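Local atomic coordinates of phosphate transporter (Thermotoga maritima MSB8, PDB entry 6L85), a protein that probably imports phosphate across the cell membrane by coupling its uptake to sodium, as a bacterial relative of the human SLC20 carriers. Residues H59-I64 with N261-V266. Sequence-based numbering, arbitrary orientation.
Sequences HVSQTI and NAAGPV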
loop_
_atom_site.group_PDB
_atom_site.type_symbol
_atom_site.label_atom_id
_atom_site.label_comp_id
_atom_site.label_asym_id
_atom_site.label_seq_id
_atom_site.Cartn_x
_atom_site.Cartn_y
_atom_site.Cartn_z
ATOM N N HIS B 59 18.259 1.176 -0.624
ATOM C CA HIS B 59 19.278 0.218 -1.048
ATOM C C HIS B 59 20.200 0.792 -2.120
ATOM O O HIS B 59 21.426 0.686 -2.012
ATOM C CB HIS B 59 18.594 -1.059 -1.513
ATOM C CG HIS B 59 17.583 -1.563 -0.532
ATOM N ND1 HIS B 59 17.943 -2.118 0.681
ATOM C CD2 HIS B 59 16.227 -1.539 -0.551
ATOM C CE1 HIS B 59 16.852 -2.442 1.355
ATOM N NE2 HIS B 59 15.798 -2.108 0.627
ATOM N N VAL B 60 19.641 1.438 -3.142
ATOM C CA VAL B 60 20.502 2.089 -4.123
ATOM C C VAL B 60 21.111 3.373 -3.555
ATOM O O VAL B 60 22.211 3.783 -3.971
ATOM C CB VAL B 60 19.714 2.347 -5.427
ATOM C CG1 VAL B 60 20.605 3.066 -6.458
ATOM C CG2 VAL B 60 19.179 1.037 -5.983
ATOM N N SER B 61 20.410 4.045 -2.629
ATOM C CA SER B 61 20.973 5.227 -1.966
ATOM C C SER B 61 22.308 4.908 -1.286
ATOM O O SER B 61 23.231 5.739 -1.282
ATOM C CB SER B 61 19.971 5.796 -0.949
ATOM O OG SER B 61 18.745 6.156 -1.573
ATOM N N GLN B 62 22.431 3.704 -0.708
ATOM C CA GLN B 62 23.712 3.300 -0.122
ATOM C C GLN B 62 24.822 3.232 -1.175
ATOM O O GLN B 62 25.965 3.643 -0.917
ATOM C CB GLN B 62 23.567 1.950 0.570
ATOM C CG GLN B 62 22.786 2.008 1.863
ATOM C CD GLN B 62 22.150 0.682 2.165
ATOM O OE1 GLN B 62 22.676 -0.367 1.761
ATOM N NE2 GLN B 62 20.993 0.703 2.851
ATOM N N THR B 63 24.505 2.723 -2.371
ATOM C CA THR B 63 25.520 2.628 -3.419
ATOM C C THR B 63 25.941 4.008 -3.896
ATOM O O THR B 63 27.129 4.267 -4.103
ATOM C CB THR B 63 24.999 1.796 -4.580
ATOM O OG1 THR B 63 24.587 0.520 -4.081
ATOM C CG2 THR B 63 26.099 1.604 -5.648
ATOM N N ILE B 64 24.984 4.913 -4.071
ATOM C CA ILE B 64 25.360 6.279 -4.431
ATOM C C ILE B 64 26.266 6.882 -3.356
ATOM O O ILE B 64 27.203 7.632 -3.664
ATOM C CB ILE B 64 24.108 7.146 -4.679
ATOM C CG1 ILE B 64 23.322 6.602 -5.876
ATOM C CG2 ILE B 64 24.481 8.620 -4.897
ATOM C CD1 ILE B 64 24.097 6.547 -7.181
ATOM N N ASN B 261 19.207 9.009 -6.571
ATOM C CA ASN B 261 19.967 10.037 -7.283
ATOM C C ASN B 261 19.892 11.393 -6.598
ATOM O O ASN B 261 20.757 12.256 -6.836
ATOM C CB ASN B 261 19.509 10.161 -8.735
ATOM C CG ASN B 261 19.529 8.837 -9.464
ATOM O OD1 ASN B 261 20.235 7.886 -9.062
ATOM N ND2 ASN B 261 18.787 8.764 -10.549
ATOM N N ALA B 262 18.883 11.599 -5.754
ATOM C CA ALA B 262 18.820 12.786 -4.910
ATOM C C ALA B 262 19.094 12.483 -3.447
ATOM O O ALA B 262 19.732 13.292 -2.768
ATOM C CB ALA B 262 17.456 13.467 -5.046
ATOM N N ALA B 263 18.671 11.313 -2.960
ATOM C CA ALA B 263 18.760 10.994 -1.540
ATOM C C ALA B 263 20.162 10.549 -1.125
ATOM O O ALA B 263 20.542 10.764 0.037
ATOM C CB ALA B 263 17.729 9.919 -1.168
ATOM N N GLY B 264 20.915 9.890 -2.013
ATOM C CA GLY B 264 22.281 9.523 -1.723
ATOM C C GLY B 264 23.160 10.719 -1.410
ATOM O O GLY B 264 23.776 10.788 -0.345
ATOM N N PRO B 265 23.220 11.707 -2.313
ATOM C CA PRO B 265 24.047 12.891 -2.001
ATOM C C PRO B 265 23.594 13.615 -0.752
ATOM O O PRO B 265 24.435 13.999 0.083
ATOM C CB PRO B 265 23.914 13.755 -3.269
ATOM C CG PRO B 265 23.649 12.747 -4.375
ATOM C CD PRO B 265 22.725 11.735 -3.708
ATOM N N VAL B 266 22.274 13.775 -0.577
ATOM C CA VAL B 266 21.759 14.432 0.624
ATOM C C VAL B 266 22.129 13.630 1.868
ATOM O O VAL B 266 22.532 14.196 2.888
ATOM C CB VAL B 266 20.232 14.648 0.528
ATOM C CG1 VAL B 266 19.667 15.157 1.887
ATOM C CG2 VAL B 266 19.882 15.609 -0.591
#
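Ile64 projects from helix 58-66 against Gly264 and Pro265 of helix 260-275, and it gives the largest single share of this buried contact. Its CB already lies 4.2 Å from Gly264 CA. From there CG2, anti to the backbone N, reaches furthest across: it approaches Gly264 CA at 4.0 Å and Pro265 CD at 3.8 Å, so that a methyl group rests against the flank of the proline ring. The other branch, CG1, turns away from the proline, and its tip CD1 comes only within 4.5 Å of Asn261 OD1. Beyond these partners the isoleucine also packs on Ala260 and Pro343. A beta-branched residue suits this place because its two arms diverge at CB and cover separate surfaces.

One helical turn earlier, Ser61 faces the same glycine. With no side chain between them, the two CA atoms approach to 4.5 Å and Ser61 O sits 3.9 Å from Gly264 CA. The serine is compact: its OG is hydrogen-bonded to Gly57 O, in the break just before the helix, and also meets the CB of Ala263. Pro265 has no N-H to give to the preceding turn, and helix 260-275 is kinked there; the CD carbon that replaces the amide hydrogen is the atom that Ile64 CG2 touches.

A sodium site lies close by: Asn261 ND2 is hydrogen-bonded to Thr106 and to Thr107, a ligand of a sodium ion, and a bound sodium ion lies about 7 Å from the Ile64 side chain. The short helix axes pass 7.8 Å apart at 54°, a close crossing of the short helix 58-66 over helix 260-275, made possible by small residues, Ser61, Ala263 and Gly264, with Ile64 beside the glycine, within the helical core of this phosphate transporter family fold.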